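Local coordinates for protein purine nucleoside phosphorylase (Schistosoma mansoni, PDB 5KO5) that probably catalyses the reversible phosphorolysis of purine nucleosides to the free base and ribose 1-phosphate, and here holds cytosine in its base pocket, at residues Y18-S23 with K106-R111; V112-N117 with K278-R283. One frame throughout, in Å; residues are numbered along the deposited sequence.

Contact 1 of 2, residues Y18-S23 with K106-R111; sequences YIKRVS and KLLGVR. With EDO (1,2-ethanediol), chain E.
A helix-to-helix packing joins the C-terminal ends of helices 9-23 and 95-108 at the margin of the phosphorylase α/β fold, where Leu108 inserts its isobutyl end between Ile19 and Lys20. The CG2 methyl of Ile19 sits 4.0 Å from Leu108 CD1 and equally far from CD2, so it meets the fork of the leucine, and the two side chains cross at about a right angle. With CG1 of Ile19 beside the backbone N (chi1 -66°), CG2 is the branch anti to it and faces the leucine; the isoleucine side chain also packs on Ile50, Leu70 and Leu72 of the neighbouring strands. Lys20 contributes the aliphatic part of its chain: CG lies 3.7 Å from Leu108 CD2, and the lysine and leucine run past one another in opposite directions. Ala16 and Pro27 also touch Leu108, which is buried. Directly after it, helix 95-108 ends in a Schellman motif, with Gly109 at a positive phi of 114° that suits glycine. Two residues before Leu108, Lys106 faces elsewhere and gives its NZ to Cys233 O and to O1 of an ethanediol, probably a crystallisation additive. Helix 9-23 closes with a doubly used carbonyl: Ile19 O takes the backbone N of Ser23 on one face of its plane, and on the opposite face Ser23 OG at 2.9 Å.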
loop_
_atom_site.group_PDB
_atom_site.type_symbol
_atom_site.label_atom_id
_atom_site.label_comp_id
_atom_site.label_asym_id
_atom_site.label_seq_id
_atom_site.Cartn_x
_atom_site.Cartn_y
_atom_site.Cartn_z
ATOM N N TYR A 18 -12.059 8.924 -32.479
ATOM C CA TYR A 18 -11.648 7.858 -33.386
ATOM C C TYR A 18 -12.649 6.713 -33.359
ATOM O O TYR A 18 -13.063 6.210 -34.407
ATOM C CB TYR A 18 -10.253 7.356 -33.000
ATOM C CG TYR A 18 -9.769 6.188 -33.838
ATOM C CD1 TYR A 18 -9.142 6.389 -35.062
ATOM C CD2 TYR A 18 -9.943 4.877 -33.399
ATOM C CE1 TYR A 18 -8.700 5.321 -35.822
ATOM C CE2 TYR A 18 -9.510 3.805 -34.151
ATOM C CZ TYR A 18 -8.889 4.031 -35.362
ATOM O OH TYR A 18 -8.454 2.966 -36.112
ATOM N N ILE A 19 -13.045 6.290 -32.160
ATOM C CA ILE A 19 -13.951 5.155 -32.011
ATOM C C ILE A 19 -15.306 5.454 -32.644
ATOM O O ILE A 19 -15.889 4.601 -33.325
ATOM C CB ILE A 19 -14.079 4.784 -30.522
ATOM C CG1 ILE A 19 -12.748 4.260 -29.977
ATOM C CG2 ILE A 19 -15.200 3.764 -30.317
ATOM C CD1 ILE A 19 -12.611 4.451 -28.483
ATOM N N LYS A 20 -15.831 6.662 -32.425
ATOM C CA LYS A 20 -17.125 7.018 -33.000
ATOM C C LYS A 20 -17.092 6.948 -34.520
ATOM O O LYS A 20 -18.042 6.462 -35.149
ATOM C CB LYS A 20 -17.551 8.411 -32.530
ATOM C CG LYS A 20 -18.078 8.444 -31.104
ATOM C CD LYS A 20 -18.687 9.788 -30.738
ATOM C CE LYS A 20 -17.624 10.812 -30.398
ATOM N NZ LYS A 20 -18.220 12.041 -29.801
ATOM N N ARG A 21 -16.002 7.420 -35.128
ATOM C CA ARG A 21 -15.875 7.367 -36.582
ATOM C C ARG A 21 -15.868 5.929 -37.080
ATOM O O ARG A 21 -16.612 5.571 -37.999
ATOM C CB ARG A 21 -14.581 8.052 -37.012
ATOM C CG ARG A 21 -14.600 9.568 -37.020
ATOM C CD ARG A 21 -13.181 10.076 -37.212
ATOM N NE ARG A 21 -12.404 9.159 -38.045
ATOM C CZ ARG A 21 -11.106 8.921 -37.888
ATOM N NH1 ARG A 21 -10.483 8.067 -38.691
ATOM N NH2 ARG A 21 -10.431 9.529 -36.920
ATOM N N VAL A 22 -15.021 5.091 -36.484
ATOM C CA VAL A 22 -14.770 3.763 -37.034
ATOM C C VAL A 22 -15.912 2.791 -36.733
ATOM O O VAL A 22 -16.135 1.840 -37.490
ATOM C CB VAL A 22 -13.403 3.260 -36.532
ATOM C CG1 VAL A 22 -13.098 1.880 -37.068
ATOM C CG2 VAL A 22 -12.310 4.230 -36.946
ATOM N N SER A 23 -16.662 3.003 -35.651
ATOM C CA SER A 23 -17.631 2.007 -35.197
ATOM C C SER A 23 -19.065 2.321 -35.595
ATOM O O SER A 23 -19.836 1.398 -35.879
ATOM C CB SER A 23 -17.558 1.837 -33.678
ATOM O OG SER A 23 -18.224 2.895 -33.011
ATOM N N LYS A 106 -17.206 6.787 -20.913
ATOM C CA LYS A 106 -18.098 7.863 -20.493
ATOM C C LYS A 106 -18.384 8.811 -21.649
ATOM O O LYS A 106 -19.541 9.158 -21.906
ATOM C CB LYS A 106 -17.492 8.619 -19.307
ATOM C CG LYS A 106 -18.321 9.836 -18.845
ATOM C CD LYS A 106 -19.587 9.411 -18.096
ATOM C CE LYS A 106 -20.555 10.556 -17.850
ATOM N NZ LYS A 106 -20.001 11.627 -16.995
ATOM N N LEU A 107 -17.335 9.227 -22.370
ATOM C CA LEU A 107 -17.526 10.139 -23.493
ATOM C C LEU A 107 -18.300 9.494 -24.631
ATOM O O LEU A 107 -18.951 10.203 -25.408
ATOM C CB LEU A 107 -16.184 10.667 -24.001
ATOM C CG LEU A 107 -15.415 11.497 -22.966
ATOM C CD1 LEU A 107 -14.179 12.101 -23.595
ATOM C CD2 LEU A 107 -16.286 12.579 -22.361
ATOM N N LEU A 108 -18.237 8.170 -24.759
ATOM C CA LEU A 108 -19.027 7.485 -25.777
ATOM C C LEU A 108 -20.499 7.397 -25.416
ATOM O O LEU A 108 -21.315 7.090 -26.295
ATOM C CB LEU A 108 -18.490 6.073 -26.029
ATOM C CG LEU A 108 -17.118 5.962 -26.698
ATOM C CD1 LEU A 108 -16.628 4.519 -26.680
ATOM C CD2 LEU A 108 -17.149 6.524 -28.118
ATOM N N GLY A 109 -20.856 7.658 -24.164
ATOM C CA GLY A 109 -22.233 7.627 -23.723
ATOM C C GLY A 109 -22.579 6.535 -22.729
ATOM O O GLY A 109 -23.765 6.380 -22.405
ATOM N N VAL A 110 -21.596 5.769 -22.244
ATOM C CA VAL A 110 -21.882 4.678 -21.322
ATOM C C VAL A 110 -22.457 5.229 -20.028
ATOM O O VAL A 110 -21.899 6.155 -19.425
ATOM C CB VAL A 110 -20.620 3.840 -21.072
ATOM C CG1 VAL A 110 -20.803 2.920 -19.861
ATOM C CG2 VAL A 110 -20.277 3.036 -22.322
ATOM N N ARG A 111 -23.590 4.663 -19.602
ATOM C CA ARG A 111 -24.197 5.006 -18.325
ATOM C C ARG A 111 -24.125 3.893 -17.295
ATOM O O ARG A 111 -24.236 4.181 -16.099
ATOM C CB ARG A 111 -25.670 5.395 -18.519
ATOM C CG ARG A 111 -25.875 6.704 -19.263
ATOM C CD ARG A 111 -27.342 7.112 -19.247
ATOM N NE ARG A 111 -28.187 6.165 -19.971
ATOM C CZ ARG A 111 -28.448 6.248 -21.271
ATOM N NH1 ARG A 111 -27.927 7.232 -21.992
ATOM N NH2 ARG A 111 -29.231 5.348 -21.854
HETATM C C1 EDO E . -17.321 13.782 -18.762
HETATM O O1 EDO E . -17.758 13.300 -17.483
HETATM C C2 EDO E . -18.472 14.445 -19.507
HETATM O O2 EDO E . -19.349 13.450 -20.055
#

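Contact 2 of 2, residues V112-N117 with K278-R283; sequences VLLITN and KEIITR
Leu114 on the central strand 112-121 meets Ile280 and Ile281 of the C-terminal helix 259-283, a strand-to-helix packing in the α/β core of the phosphorylase fold. Leu114 has the largest share of the buried surface, and a single methyl, CD1, makes both contacts. It lies 3.6 Å from Ile281 CG1 and 4.1 Å from the CD1 of the same isoleucine, touching the ethyl branch along its length while the two side chains lie at a slant to each other. Ile281 presents that branch because CG1 stands beside the backbone N, anti to the carbonyl carbon (chi1 -68°); although its CB does not point at the strand, the end of the side chain swings nearer. In Ile280 the CB is directed at the strand, yet its CG2 stays 4.4 Å from Leu114 CD1.

All three residues are buried, and their surroundings extend the apolar layer: Ile29 of strand 29-32 touches both Leu114 and Ile281, Phe277 lies against Leu114, and Ile179 of helix 170-182 packs on Ile280. The strand is held in the sheet by backbone bonds from Leu114 to Gly30 and Ile32.

Elsewhere on the last turns of the helix the interactions are polar. Thr282 OG1 donates to Glu279 O, which Arg283 N reaches from the same face of the carbonyl plane. Arg283 NH1, also paired with Glu182, forms a salt bridge to the anti lone pair of Glu279 OE2 at 3.2 Å, nearly in the guanidinium plane.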
loop_
_atom_site.group_PDB
_atom_site.type_symbol
_atom_site.label_atom_id
_atom_site.label_comp_id
_atom_site.label_asym_id
_atom_site.label_seq_id
_atom_site.Cartn_x
_atom_site.Cartn_y
_atom_site.Cartn_z
ATOM N N VAL A 112 -23.935 2.644 -17.722
ATOM C CA VAL A 112 -23.866 1.492 -16.833
ATOM C C VAL A 112 -22.688 0.638 -17.271
ATOM O O VAL A 112 -22.547 0.343 -18.464
ATOM C CB VAL A 112 -25.161 0.664 -16.898
ATOM C CG1 VAL A 112 -25.016 -0.627 -16.093
ATOM C CG2 VAL A 112 -26.344 1.491 -16.400
ATOM N N LEU A 113 -21.851 0.251 -16.309
ATOM C CA LEU A 113 -20.707 -0.624 -16.535
ATOM C C LEU A 113 -20.959 -1.938 -15.806
ATOM O O LEU A 113 -21.212 -1.939 -14.595
ATOM C CB LEU A 113 -19.434 0.045 -16.020
ATOM C CG LEU A 113 -18.148 -0.785 -16.066
ATOM C CD1 LEU A 113 -17.836 -1.268 -17.488
ATOM C CD2 LEU A 113 -17.011 0.059 -15.517
ATOM N N LEU A 114 -20.902 -3.046 -16.545
ATOM C CA LEU A 114 -21.068 -4.389 -16.000
ATOM C C LEU A 114 -19.702 -5.057 -15.962
ATOM O O LEU A 114 -18.995 -5.064 -16.974
ATOM C CB LEU A 114 -21.994 -5.222 -16.894
ATOM C CG LEU A 114 -23.367 -4.614 -17.201
ATOM C CD1 LEU A 114 -24.188 -5.534 -18.111
ATOM C CD2 LEU A 114 -24.137 -4.281 -15.914
ATOM N N ILE A 115 -19.333 -5.624 -14.809
ATOM C CA ILE A 115 -18.003 -6.191 -14.606
ATOM C C ILE A 115 -18.130 -7.586 -14.012
ATOM O O ILE A 115 -18.915 -7.806 -13.084
ATOM C CB ILE A 115 -17.176 -5.311 -13.648
ATOM C CG1 ILE A 115 -17.148 -3.855 -14.114
ATOM C CG2 ILE A 115 -15.753 -5.857 -13.523
ATOM C CD1 ILE A 115 -16.452 -2.918 -13.127
ATOM N N THR A 116 -17.339 -8.529 -14.522
ATOM C CA THR A 116 -17.188 -9.822 -13.869
ATOM C C THR A 116 -15.717 -10.056 -13.549
ATOM O O THR A 116 -14.825 -9.465 -14.160
ATOM C CB THR A 116 -17.730 -10.990 -14.719
ATOM O OG1 THR A 116 -17.023 -11.049 -15.969
ATOM C CG2 THR A 116 -19.223 -10.821 -14.982
ATOM N N ASN A 117 -15.472 -10.914 -12.560
ATOM C CA ASN A 117 -14.113 -11.280 -12.196
ATOM C C ASN A 117 -14.129 -12.678 -11.590
ATOM O O ASN A 117 -15.187 -13.219 -11.259
ATOM C CB ASN A 117 -13.467 -10.247 -11.251
ATOM C CG ASN A 117 -14.157 -10.151 -9.898
ATOM O OD1 ASN A 117 -14.253 -11.131 -9.157
ATOM N ND2 ASN A 117 -14.617 -8.953 -9.557
ATOM N N LYS A 278 -26.525 -11.433 -20.515
ATOM C CA LYS A 278 -27.351 -11.052 -21.659
ATOM C C LYS A 278 -28.740 -10.621 -21.202
ATOM O O LYS A 278 -29.257 -9.594 -21.650
ATOM C CB LYS A 278 -27.420 -12.202 -22.668
ATOM C CG LYS A 278 -28.217 -11.913 -23.930
ATOM C CD LYS A 278 -28.161 -13.118 -24.875
ATOM C CE LYS A 278 -29.015 -12.918 -26.110
ATOM N NZ LYS A 278 -28.962 -14.117 -26.998
ATOM N N GLU A 279 -29.341 -11.373 -20.277
ATOM C CA GLU A 279 -30.667 -11.012 -19.786
ATOM C C GLU A 279 -30.628 -9.731 -18.959
ATOM O O GLU A 279 -31.543 -8.904 -19.049
ATOM C CB GLU A 279 -31.285 -12.169 -18.998
ATOM C CG GLU A 279 -32.698 -11.889 -18.477
ATOM C CD GLU A 279 -33.751 -11.822 -19.570
ATOM O OE1 GLU A 279 -33.433 -12.110 -20.743
ATOM O OE2 GLU A 279 -34.907 -11.475 -19.245
ATOM N N ILE A 280 -29.583 -9.542 -18.149
ATOM C CA ILE A 280 -29.433 -8.279 -17.427
ATOM C C ILE A 280 -29.427 -7.113 -18.408
ATOM O O ILE A 280 -30.131 -6.114 -18.220
ATOM C CB ILE A 280 -28.172 -8.295 -16.544
ATOM C CG1 ILE A 280 -28.341 -9.275 -15.378
ATOM C CG2 ILE A 280 -27.868 -6.882 -16.025
ATOM C CD1 ILE A 280 -27.042 -9.580 -14.640
ATOM N N ILE A 281 -28.653 -7.244 -19.490
ATOM C CA ILE A 281 -28.574 -6.192 -20.501
ATOM C C ILE A 281 -29.951 -5.900 -21.099
ATOM O O ILE A 281 -30.368 -4.739 -21.199
ATOM C CB ILE A 281 -27.526 -6.553 -21.571
ATOM C CG1 ILE A 281 -26.122 -6.512 -20.965
ATOM C CG2 ILE A 281 -27.623 -5.612 -22.767
ATOM C CD1 ILE A 281 -25.040 -7.105 -21.854
ATOM N N THR A 282 -30.683 -6.948 -21.496
ATOM C CA THR A 282 -32.007 -6.733 -22.085
ATOM C C THR A 282 -32.973 -6.091 -21.100
ATOM O O THR A 282 -33.904 -5.387 -21.513
ATOM C CB THR A 282 -32.614 -8.044 -22.592
ATOM O OG1 THR A 282 -33.144 -8.787 -21.487
ATOM C CG2 THR A 282 -31.591 -8.881 -23.303
ATOM N N ARG A 283 -32.775 -6.318 -19.802
ATOM C CA ARG A 283 -33.710 -5.855 -18.784
ATOM C C ARG A 283 -33.336 -4.505 -18.180
ATOM O O ARG A 283 -34.140 -3.933 -17.436
ATOM C CB ARG A 283 -33.851 -6.912 -17.683
ATOM C CG ARG A 283 -34.433 -8.238 -18.172
ATOM C CD ARG A 283 -35.949 -8.268 -18.049
ATOM N NE ARG A 283 -36.369 -8.292 -16.652
ATOM C CZ ARG A 283 -36.485 -9.400 -15.929
ATOM N NH1 ARG A 283 -36.215 -10.580 -16.472
ATOM N NH2 ARG A 283 -36.870 -9.329 -14.664
#

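In the fold
From the N terminus, helix 9-23 comes first, and contact 1 brings its end against the end of helix 95-108, closing a loop of 82 residues that includes strands 29-32, 47-51, 69-75 and 78-84. The chain then turns directly into strand 112-121, where contact 2 begins; this closes only when the C-terminal helix 259-283 arrives, 160 residues on. The two loops therefore stand in series, neither nested nor crossed, and their centres lie about 18 Å apart. Contact 1 ties two helices at the periphery, whereas contact 2 fixes the last helix to the sheet nearer the centre. Strand 112-121 leads on to Leu118, Ala119 and Gly120 of the cytosine pocket.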